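Ferritin (Pseudo-nitzschia multiseries, PDB 4IWK) oxidises ferrous iron with oxygen at a metal centre inside each subunit and probably stores the ferric product as hydroxide within a 24-subunit shell. Local coordinates at residues A[93-98]-A[126-131]; A[54-59]-A[122-127]; A[143-146]-A[151-154]; A[33-38]-A[154-159]. All blocks are in the same frame, centred on the assembly; numbering follows the deposited sequence. Where two conformers were deposited one is given.

Interaction 1 of 4, residues A[93-98]-A[126-131]; sequences ELEQAN and LQQVNE. With FE (Fe (III) ion), chain I.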
# COMPACT_ATOMS: atom_id res chain seq x y z
N GLU A 93 12.13 23.74 -48.59
CA GLU A 93 13.34 23.75 -49.40
C GLU A 93 14.58 23.34 -48.62
O GLU A 93 15.42 22.65 -49.17
CB GLU A 93 13.51 25.12 -50.02
CG GLU A 93 12.49 25.33 -51.12
CD GLU A 93 12.44 26.78 -51.56
OE1 GLU A 93 13.37 27.50 -51.29
OE2 GLU A 93 11.46 27.21 -52.19
N LEU A 94 14.69 23.85 -47.35
CA LEU A 94 15.81 23.50 -46.47
C LEU A 94 15.83 21.95 -46.29
O LEU A 94 16.92 21.32 -46.37
CB LEU A 94 15.59 24.17 -45.11
CG LEU A 94 16.65 23.85 -44.04
CD1 LEU A 94 17.99 24.49 -44.42
CD2 LEU A 94 16.10 24.36 -42.69
N GLU A 95 14.69 21.39 -45.94
CA GLU A 95 14.60 19.91 -45.73
C GLU A 95 14.96 19.15 -47.02
O GLU A 95 15.67 18.10 -46.90
CB GLU A 95 13.29 19.48 -45.14
CG GLU A 95 13.16 19.88 -43.63
CD GLU A 95 14.14 19.26 -42.68
OE1 GLU A 95 14.91 18.39 -43.09
OE2 GLU A 95 13.99 19.63 -41.50
N GLN A 96 14.54 19.67 -48.15
CA GLN A 96 14.89 19.03 -49.43
C GLN A 96 16.38 19.07 -49.64
O GLN A 96 17.00 18.07 -50.10
CB GLN A 96 14.18 19.66 -50.58
CG GLN A 96 12.68 19.34 -50.50
CD GLN A 96 11.85 20.21 -51.44
OE1 GLN A 96 12.33 21.22 -51.93
NE2 GLN A 96 10.58 19.80 -51.68
N ALA A 97 17.02 20.20 -49.26
CA ALA A 97 18.47 20.27 -49.23
C ALA A 97 19.17 19.31 -48.31
O ALA A 97 20.28 18.81 -48.65
CB ALA A 97 18.96 21.71 -48.96
N ASN A 98 18.64 19.17 -47.11
CA ASN A 98 19.21 18.26 -46.16
C ASN A 98 19.16 16.83 -46.79
O ASN A 98 20.10 16.06 -46.62
CB ASN A 98 18.37 18.25 -44.90
CG ASN A 98 18.61 19.45 -44.00
OD1 ASN A 98 19.53 20.26 -44.23
ND2 ASN A 98 17.87 19.49 -42.86
N LEU A 126 15.30 7.65 -43.70
CA LEU A 126 13.90 7.45 -43.39
C LEU A 126 13.35 8.62 -42.60
O LEU A 126 12.28 9.02 -42.85
CB LEU A 126 13.72 6.14 -42.60
CG LEU A 126 14.12 4.94 -43.47
CD1 LEU A 126 13.95 3.68 -42.61
CD2 LEU A 126 13.18 4.85 -44.69
N GLN A 127 14.19 9.24 -41.75
CA GLN A 127 13.72 10.42 -41.01
C GLN A 127 13.41 11.53 -42.03
O GLN A 127 12.38 12.17 -41.87
CB GLN A 127 14.77 10.83 -39.98
CG GLN A 127 14.52 12.27 -39.39
CD GLN A 127 13.50 12.37 -38.28
OE1 GLN A 127 13.09 13.51 -37.86
NE2 GLN A 127 13.08 11.19 -37.78
N GLN A 128 14.20 11.70 -43.06
CA GLN A 128 13.97 12.77 -44.02
C GLN A 128 12.69 12.53 -44.81
O GLN A 128 12.00 13.48 -45.15
CB GLN A 128 15.13 12.89 -45.03
CG GLN A 128 16.39 13.51 -44.41
CD GLN A 128 16.04 14.83 -43.70
OE1 GLN A 128 16.10 14.87 -42.46
NE2 GLN A 128 15.68 15.87 -44.47
N VAL A 129 12.37 11.26 -45.13
CA VAL A 129 11.07 11.04 -45.76
C VAL A 129 9.95 11.54 -44.83
O VAL A 129 8.99 12.20 -45.27
CB VAL A 129 10.88 9.48 -46.01
CG1 VAL A 129 9.43 9.17 -46.34
CG2 VAL A 129 11.86 9.09 -47.10
N ASN A 130 10.07 11.28 -43.54
CA ASN A 130 9.01 11.68 -42.63
C ASN A 130 8.97 13.22 -42.49
O ASN A 130 7.89 13.82 -42.48
CB ASN A 130 9.27 11.08 -41.29
CG ASN A 130 8.94 9.55 -41.28
OD1 ASN A 130 8.37 9.03 -42.26
ND2 ASN A 130 9.40 8.82 -40.23
N GLU A 131 10.15 13.81 -42.42
CA GLU A 131 10.20 15.31 -42.23
C GLU A 131 9.70 16.01 -43.48
O GLU A 131 8.86 17.02 -43.37
CB GLU A 131 11.63 15.78 -41.98
CG GLU A 131 12.13 15.24 -40.64
CD GLU A 131 13.31 16.01 -40.12
OE1 GLU A 131 13.79 16.85 -40.92
OE2 GLU A 131 13.77 15.76 -39.00
FE FE I . 15.28 18.30 -40.51
O HOH W 1 16.71 17.10 -40.96
O HOH W 2 14.75 18.20 -38.76

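Interaction 2 of 4, residues A[54-59]-A[122-127]; sequences LGFVDF and NPFHLQ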
# COMPACT_ATOMS: atom_id res chain seq x y z
N LEU A 54 25.36 16.70 -34.38
CA LEU A 54 26.16 16.07 -33.31
C LEU A 54 26.29 14.56 -33.50
O LEU A 54 27.37 14.01 -33.19
CB LEU A 54 25.55 16.30 -31.94
CG LEU A 54 25.65 17.82 -31.52
CD1 LEU A 54 24.87 18.03 -30.20
CD2 LEU A 54 27.09 18.36 -31.35
N GLY A 55 25.23 13.94 -34.01
CA GLY A 55 25.23 12.49 -34.29
C GLY A 55 26.29 12.20 -35.34
O GLY A 55 27.06 11.20 -35.25
N PHE A 56 26.35 13.03 -36.38
CA PHE A 56 27.39 12.86 -37.46
C PHE A 56 28.81 13.08 -36.86
O PHE A 56 29.73 12.32 -37.16
CB PHE A 56 27.17 13.81 -38.65
CG PHE A 56 26.16 13.26 -39.64
CD1 PHE A 56 24.82 13.25 -39.38
CD2 PHE A 56 26.65 12.58 -40.76
CE1 PHE A 56 23.90 12.63 -40.28
CE2 PHE A 56 25.78 11.97 -41.62
CZ PHE A 56 24.41 11.98 -41.41
N VAL A 57 29.01 14.08 -35.98
CA VAL A 57 30.36 14.33 -35.42
C VAL A 57 30.76 13.12 -34.57
O VAL A 57 31.93 12.65 -34.72
CB VAL A 57 30.32 15.56 -34.48
CG1 VAL A 57 31.64 15.61 -33.66
CG2 VAL A 57 30.15 16.80 -35.35
N ASP A 58 29.83 12.57 -33.77
CA ASP A 58 30.16 11.41 -32.86
C ASP A 58 30.57 10.21 -33.75
O ASP A 58 31.59 9.61 -33.49
CB ASP A 58 28.92 11.07 -32.04
CG ASP A 58 29.20 9.97 -31.04
OD1 ASP A 58 30.30 9.92 -30.46
OD2 ASP A 58 28.36 9.11 -30.92
N PHE A 59 29.78 9.94 -34.82
CA PHE A 59 30.16 8.75 -35.65
C PHE A 59 31.48 9.03 -36.35
O PHE A 59 32.37 8.13 -36.40
CB PHE A 59 29.08 8.49 -36.72
CG PHE A 59 29.40 7.34 -37.58
CD1 PHE A 59 29.06 6.05 -37.16
CD2 PHE A 59 30.04 7.56 -38.77
CE1 PHE A 59 29.37 4.96 -37.98
CE2 PHE A 59 30.35 6.46 -39.64
CZ PHE A 59 29.99 5.15 -39.19
N ASN A 122 21.13 5.03 -42.87
CA ASN A 122 19.75 4.57 -43.10
C ASN A 122 18.66 5.21 -42.29
O ASN A 122 17.63 5.67 -42.85
CB ASN A 122 19.74 3.01 -43.04
CG ASN A 122 20.28 2.39 -44.26
OD1 ASN A 122 20.72 1.21 -44.18
ND2 ASN A 122 20.41 3.08 -45.31
N PRO A 123 18.81 5.38 -40.98
CA PRO A 123 17.71 6.02 -40.23
C PRO A 123 17.57 7.47 -40.57
O PRO A 123 16.45 8.00 -40.46
CB PRO A 123 18.14 5.91 -38.75
CG PRO A 123 19.34 4.99 -38.74
CD PRO A 123 19.78 4.63 -40.13
N PHE A 124 18.63 8.11 -41.03
CA PHE A 124 18.48 9.50 -41.50
C PHE A 124 17.74 9.56 -42.82
O PHE A 124 16.94 10.50 -43.08
CB PHE A 124 19.89 10.16 -41.70
CG PHE A 124 20.65 10.34 -40.35
CD1 PHE A 124 20.39 11.47 -39.56
CD2 PHE A 124 21.48 9.36 -39.85
CE1 PHE A 124 21.01 11.60 -38.30
CE2 PHE A 124 22.15 9.48 -38.64
CZ PHE A 124 21.90 10.60 -37.85
N HIS A 125 17.98 8.55 -43.71
CA HIS A 125 17.18 8.57 -44.94
C HIS A 125 15.68 8.53 -44.65
O HIS A 125 14.87 9.27 -45.27
CB HIS A 125 17.60 7.34 -45.83
CG HIS A 125 18.97 7.49 -46.39
ND1 HIS A 125 19.92 6.48 -46.36
CD2 HIS A 125 19.56 8.56 -46.94
CE1 HIS A 125 21.04 6.93 -46.97
NE2 HIS A 125 20.83 8.20 -47.28
N LEU A 126 15.30 7.65 -43.70
CA LEU A 126 13.90 7.45 -43.39
C LEU A 126 13.35 8.62 -42.60
O LEU A 126 12.28 9.02 -42.85
CB LEU A 126 13.72 6.14 -42.60
CG LEU A 126 14.12 4.94 -43.47
CD1 LEU A 126 13.95 3.68 -42.61
CD2 LEU A 126 13.18 4.85 -44.69
N GLN A 127 14.19 9.24 -41.75
CA GLN A 127 13.72 10.42 -41.01
C GLN A 127 13.41 11.53 -42.03
O GLN A 127 12.38 12.17 -41.87
CB GLN A 127 14.77 10.83 -39.98
CG GLN A 127 14.52 12.27 -39.39
CD GLN A 127 13.50 12.37 -38.28
OE1 GLN A 127 13.09 13.51 -37.86
NE2 GLN A 127 13.08 11.19 -37.78

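Interaction 3 of 4, residues A[143-146]-A[151-154]; sequences TDEN and LLRS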
# COMPACT_ATOMS: atom_id res chain seq x y z
N THR A 143 -1.22 27.21 -46.60
CA THR A 143 -1.61 27.82 -47.82
C THR A 143 -3.13 27.84 -47.97
O THR A 143 -3.67 28.90 -48.37
CB THR A 143 -0.92 27.15 -49.03
OG1 THR A 143 0.51 27.34 -48.86
CG2 THR A 143 -1.39 27.80 -50.32
N ASP A 144 -3.85 26.78 -47.57
CA ASP A 144 -5.29 26.80 -47.73
C ASP A 144 -5.97 27.74 -46.69
O ASP A 144 -6.87 28.55 -47.07
CB ASP A 144 -5.74 25.32 -47.51
CG ASP A 144 -7.12 25.03 -47.98
OD1 ASP A 144 -7.72 25.88 -48.71
OD2 ASP A 144 -7.61 23.89 -47.68
N GLU A 145 -5.54 27.64 -45.43
CA GLU A 145 -6.15 28.45 -44.36
C GLU A 145 -5.93 29.89 -44.64
O GLU A 145 -6.75 30.75 -44.29
CB GLU A 145 -5.59 28.06 -43.01
CG GLU A 145 -6.01 26.65 -42.71
CD GLU A 145 -5.88 26.34 -41.26
OE1 GLU A 145 -5.99 27.31 -40.42
OE2 GLU A 145 -5.63 25.12 -41.00
N ASN A 146 -4.77 30.24 -45.20
CA ASN A 146 -4.49 31.67 -45.40
C ASN A 146 -5.32 32.32 -46.51
O ASN A 146 -5.16 33.56 -46.76
CB ASN A 146 -2.98 31.92 -45.56
CG ASN A 146 -2.59 33.33 -45.20
OD1 ASN A 146 -3.09 33.87 -44.21
ND2 ASN A 146 -1.63 33.90 -45.96
N LEU A 151 -7.87 33.49 -40.57
CA LEU A 151 -8.15 32.05 -40.27
C LEU A 151 -6.87 31.31 -39.91
O LEU A 151 -6.91 30.48 -39.02
CB LEU A 151 -8.83 31.39 -41.50
CG LEU A 151 -9.13 29.90 -41.30
CD1 LEU A 151 -10.16 29.77 -40.13
CD2 LEU A 151 -9.83 29.45 -42.63
N LEU A 152 -5.75 31.61 -40.58
CA LEU A 152 -4.48 30.93 -40.24
C LEU A 152 -4.05 31.17 -38.76
O LEU A 152 -3.48 30.28 -38.10
CB LEU A 152 -3.42 31.45 -41.21
CG LEU A 152 -2.05 30.81 -41.00
CD1 LEU A 152 -2.13 29.31 -41.40
CD2 LEU A 152 -1.10 31.54 -41.95
N ARG A 153 -4.44 32.34 -38.19
CA ARG A 153 -4.06 32.72 -36.86
C ARG A 153 -4.81 31.79 -35.98
O ARG A 153 -4.29 31.23 -35.00
CB ARG A 153 -4.54 34.24 -36.68
CG ARG A 153 -3.94 35.00 -35.63
CD ARG A 153 -2.48 35.17 -35.78
NE ARG A 153 -2.14 36.32 -36.57
CZ ARG A 153 -0.93 36.90 -36.42
NH1 ARG A 153 -0.10 36.32 -35.58
NH2 ARG A 153 -0.57 37.95 -37.13
N SER A 154 -6.05 31.47 -36.36
CA SER A 154 -6.81 30.61 -35.47
C SER A 154 -6.21 29.24 -35.41
O SER A 154 -6.41 28.51 -34.45
CB SER A 154 -8.33 30.63 -35.75
OG SER A 154 -8.64 30.02 -36.99
O HOH W 3 -5.42 33.72 -42.69

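Interaction 4 of 4, residues A[33-38]-A[154-159]; sequences NDWEGM and SLDVVS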
# COMPACT_ATOMS: atom_id res chain seq x y z
N ASN A 33 6.32 38.18 -35.32
CA ASN A 33 5.07 38.45 -35.93
C ASN A 33 3.91 37.76 -35.19
O ASN A 33 2.82 37.64 -35.75
CB ASN A 33 5.14 38.05 -37.39
CG ASN A 33 6.02 38.99 -38.17
OD1 ASN A 33 5.51 40.05 -38.55
ND2 ASN A 33 7.33 38.71 -38.37
N ASP A 34 4.15 37.40 -33.95
CA ASP A 34 3.16 36.86 -33.00
C ASP A 34 2.53 35.54 -33.39
O ASP A 34 1.33 35.32 -33.15
CB ASP A 34 2.11 37.96 -32.69
CG ASP A 34 2.85 39.20 -32.08
OD1 ASP A 34 3.59 39.08 -31.11
OD2 ASP A 34 2.70 40.28 -32.63
N TRP A 35 3.34 34.68 -34.02
CA TRP A 35 2.94 33.30 -34.33
C TRP A 35 3.70 32.43 -33.36
O TRP A 35 4.64 31.73 -33.80
CB TRP A 35 3.37 32.96 -35.76
CG TRP A 35 2.69 33.78 -36.81
CD1 TRP A 35 3.13 35.00 -37.36
CD2 TRP A 35 1.36 33.56 -37.38
NE1 TRP A 35 2.17 35.47 -38.28
CE2 TRP A 35 1.12 34.59 -38.29
CE3 TRP A 35 0.41 32.51 -37.26
CZ2 TRP A 35 -0.08 34.67 -39.08
CZ3 TRP A 35 -0.77 32.62 -38.03
CH2 TRP A 35 -0.96 33.66 -38.91
N GLU A 36 3.33 32.42 -32.08
CA GLU A 36 4.12 31.74 -31.08
C GLU A 36 4.10 30.22 -31.25
O GLU A 36 5.13 29.60 -30.91
CB GLU A 36 3.82 32.21 -29.61
CG GLU A 36 4.37 33.65 -29.42
CD GLU A 36 3.29 34.62 -29.75
OE1 GLU A 36 2.22 34.16 -30.22
OE2 GLU A 36 3.46 35.81 -29.43
N GLY A 37 3.01 29.65 -31.81
CA GLY A 37 2.93 28.20 -32.01
C GLY A 37 3.93 27.74 -33.10
O GLY A 37 4.75 26.82 -32.87
N MET A 38 3.96 28.45 -34.21
CA MET A 38 4.88 28.12 -35.33
C MET A 38 6.28 28.42 -34.84
O MET A 38 7.18 27.66 -35.20
CB MET A 38 4.54 28.94 -36.62
CG MET A 38 3.15 28.53 -37.15
SD MET A 38 2.74 29.56 -38.56
CE MET A 38 0.97 28.96 -38.91
N SER A 154 -6.05 31.47 -36.36
CA SER A 154 -6.81 30.61 -35.47
C SER A 154 -6.21 29.24 -35.41
O SER A 154 -6.41 28.51 -34.45
CB SER A 154 -8.33 30.63 -35.75
OG SER A 154 -8.64 30.02 -36.99
N LEU A 155 -5.34 28.90 -36.33
CA LEU A 155 -4.71 27.62 -36.26
C LEU A 155 -3.21 27.50 -35.70
O LEU A 155 -2.76 26.44 -35.29
CB LEU A 155 -5.01 26.89 -37.58
CG LEU A 155 -6.52 26.69 -37.96
CD1 LEU A 155 -7.05 25.39 -37.39
CD2 LEU A 155 -7.47 27.88 -37.63
N ASP A 156 -2.49 28.62 -35.58
CA ASP A 156 -1.33 28.74 -34.73
C ASP A 156 -1.79 28.54 -33.27
O ASP A 156 -1.17 27.78 -32.50
CB ASP A 156 -0.80 30.15 -34.88
CG ASP A 156 0.55 30.36 -34.14
OD1 ASP A 156 1.58 29.89 -34.58
OD2 ASP A 156 0.56 30.97 -33.08
N VAL A 157 -2.85 29.29 -32.90
CA VAL A 157 -3.53 29.17 -31.57
C VAL A 157 -3.95 27.73 -31.27
O VAL A 157 -3.56 27.21 -30.24
CB VAL A 157 -4.72 30.16 -31.46
CG1 VAL A 157 -5.59 29.82 -30.26
CG2 VAL A 157 -4.23 31.62 -31.41
N VAL A 158 -4.72 27.07 -32.16
CA VAL A 158 -5.13 25.65 -31.99
C VAL A 158 -3.97 24.64 -32.05
O VAL A 158 -3.40 24.32 -31.00
CB VAL A 158 -6.44 25.26 -32.79
CG1 VAL A 158 -6.24 24.13 -33.81
CG2 VAL A 158 -7.58 24.91 -31.83
N SER A 159 -3.60 24.15 -33.23
CA SER A 159 -2.45 23.25 -33.41
C SER A 159 -1.12 24.01 -33.16
O SER A 159 -1.07 25.22 -33.34
CB SER A 159 -2.47 22.74 -34.84
OG SER A 159 -3.73 23.05 -35.43
O HOH W 4 -0.88 33.35 -33.62

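Interaction 1 of 4, residues A[93-98]-A[126-131]
Glu95 faces Glu131 and Gln128, and an iron(III) ion sits between the two glutamates. Helices 84-111 and 115-145 run antiparallel here, and the axes of segments 93-98 and 126-131 approach to 10.0 Å. The Glu95 chain bends at its second torsion (chi2 -64°), which swings the carboxylate onto the metal. Glu95 OE2 lies 2.1 Å from the iron, and Glu131 OE1 binds the same ion at 2.1 Å. Glu95 OE1 lies farther from the iron, at 2.6 Å. The two carboxylate planes stand almost at right angles. Glu95 OE2 and Glu131 OE1 are only 2.8 Å apart, a closeness explained by the shared metal. Glu95 OE1 also receives a nearly straight bond from Gln128 NE2 at 3.0 Å, in the plane of the Gln128 amide. Glu95 OE2 pairs with Tyr23. One turn later, Asn98 sends ND2 to Glu95 OE1 from above the carboxylate plane, at 3.2 Å. The iron together with the donors Gln128, Asn98 and Tyr23 fixes the rotation of the Glu95 carboxylate. Asn98 CB rests against Gln128 NE2, while Asn98 OD1 is held by Gln15. Water 1 binds the iron and donates to both Glu95 OE1 and Gln128 OE1. Water 2 is a further ligand. Glu49, from helix 36-62, completes the protein ligands of this ion. Glu131 OE2 reaches another iron, shared with Glu45 and Glu48. The contact forms one wall of the metal centre in the four-helix bundle, with helices 3-32 and 36-62 closing the other side.

Interaction 2 of 4, residues A[54-59]-A[122-127]
Phe124 meets Phe56 inside the bundle, one ring from helix 115-145 and the other from helix 36-62. The segment 122-127 starts at a kink, where the backbone N atoms of Pro123 and Phe124 make no bond to the preceding turn. Phe124 follows. Its first torsion (chi1 -67°) puts CG beside the backbone N and sends the ring toward helix 36-62, where one face meets Phe56. Phe56 CE1 stands over the centre of that face of Phe124, 3.6 Å above the plane. The nearest carbon pair is Phe56 CE1 and Phe124 CE1, at 3.7 Å. This is an edge-to-face pair, with the Phe56 edge toward Phe124. The planes are inclined at 56°, and the ring centroids are 4.8 Å apart. The contact is purely apolar. Phe120 touches both rings, and Leu102 of helix 84-111 packs on both as well. Phe9 adds another ring beside Phe56. Further along, His125 packs on Ala106, and Leu126 packs on Ala116 of a neighbouring subunit. This aromatic cluster belongs to the hydrophobic interior of the subunit's four-helix bundle. It lies close to the iron site, since Phe56 and Phe124 adjoin the iron ligands Glu16 and His52 respectively.

Interaction 3 of 4, residues A[143-146]-A[151-154]
Glu145 packs against Leu151 and Leu152 where helix 115-145 ends and the chain turns through residues 147-150 into helix 151-158. This is the tight side. Leu151 CB lies 3.5 Å from the carbonyl oxygen Glu145 O, and Leu151 CD2 also leans on that oxygen. Leu152 comes in from the other flank. Its CD1 methyl meets Glu145 CB at 4.0 Å, so CB touches Leu152 while the backbone carbonyl touches Leu151. The Glu145 chain is extended beyond CG (chi2 -162°), but the placement of its carboxylate is doubtful. The nearest CA atoms, those of Glu145 and Leu152, are 5.1 Å apart. In ferritins this turn joins the last helix of the bundle to a short fifth helix, which packs around the fourfold axes of the shell. Contacts with two other subunits agree with this. Between subunits, Asp144 forms a salt bridge with Arg153 of one neighbouring subunit, and Arg153 forms the matching one with Asp144 of another neighbouring subunit. Leu151 also packs on Leu151 of a neighbouring subunit. Within the short helix, Ser154 OG bonds to Leu151 O at 2.7 Å, in the carbonyl plane and on a lone pair. The looser side is at Asn146. It was deposited in two conformers, so its contacts are less certain. In one, Asn146 OD1 stands 3.8 Å from Leu152 CD2, the two side chains crossing at a slant. Water 3 bridges the two segments, donating to Asn146 OD1 and accepting from Leu152 N.

Interaction 4 of 4, residues A[33-38]-A[154-159]
Asp156 grips the first turn of helix 36-62 with both carboxylate oxygens. Asp156 OD1 accepts from Met38 N at 2.8 Å, nearly along its C-O axis. Asp156 OD2 takes Gly37 N at 3.1 Å, approached on the syn side, 25° out of the carboxylate plane. The first torsion of Asp156 (chi1 -174°) carries the carboxylate away from its own backbone N and out to these N-H groups. The N-terminal helix end would be expected to favour the negative charge. Water 4 adds a bridge, donating to Asp156 OD2 and to Asp34 O. Glu36 turns its own carboxylate to Lys141 and Ser137 of a neighbouring subunit. Packing surrounds the polar centre. Trp35 meets Asp156 at the edge of the indole, with Trp35 CE3 3.6 Å from Asp156 CB and the ring perpendicular to the carboxylate. Met38 CG touches Asp156 OD1 at 3.3 Å. Gly37 has no side chain, and its CA comes within 5.1 Å of Asp156 CA. Just before the helix, Asp34, with positive phi, is the C-prime residue of a Schellman motif that ends helix 3-32. The short C-terminal helix of the ferritin subunit is thus docked on the turn between the first two bundle helices.

The four contacts follow the long axis of the subunit. Interactions 1 and 2 lie within the four-helix bundle, their centres about 12 Å apart. They share Leu126 and Gln127 of helix 115-145, which joins metal centre and aromatic cluster. Both close before interaction 3 opens. Interactions 3 and 4 sit at the far end, their centres about 10 Å apart. They share Ser154, and Arg153 probably links them by a hydrogen bond to the backbone oxygen of Asn33. Interaction 4 joins the start of helix 36-62 to the C-terminal helix, enclosing 1 and 2. The centres of interactions 2 and 4 are about 31 Å apart. Iron is held centrally, while the fifth helix makes subunit contacts at one end.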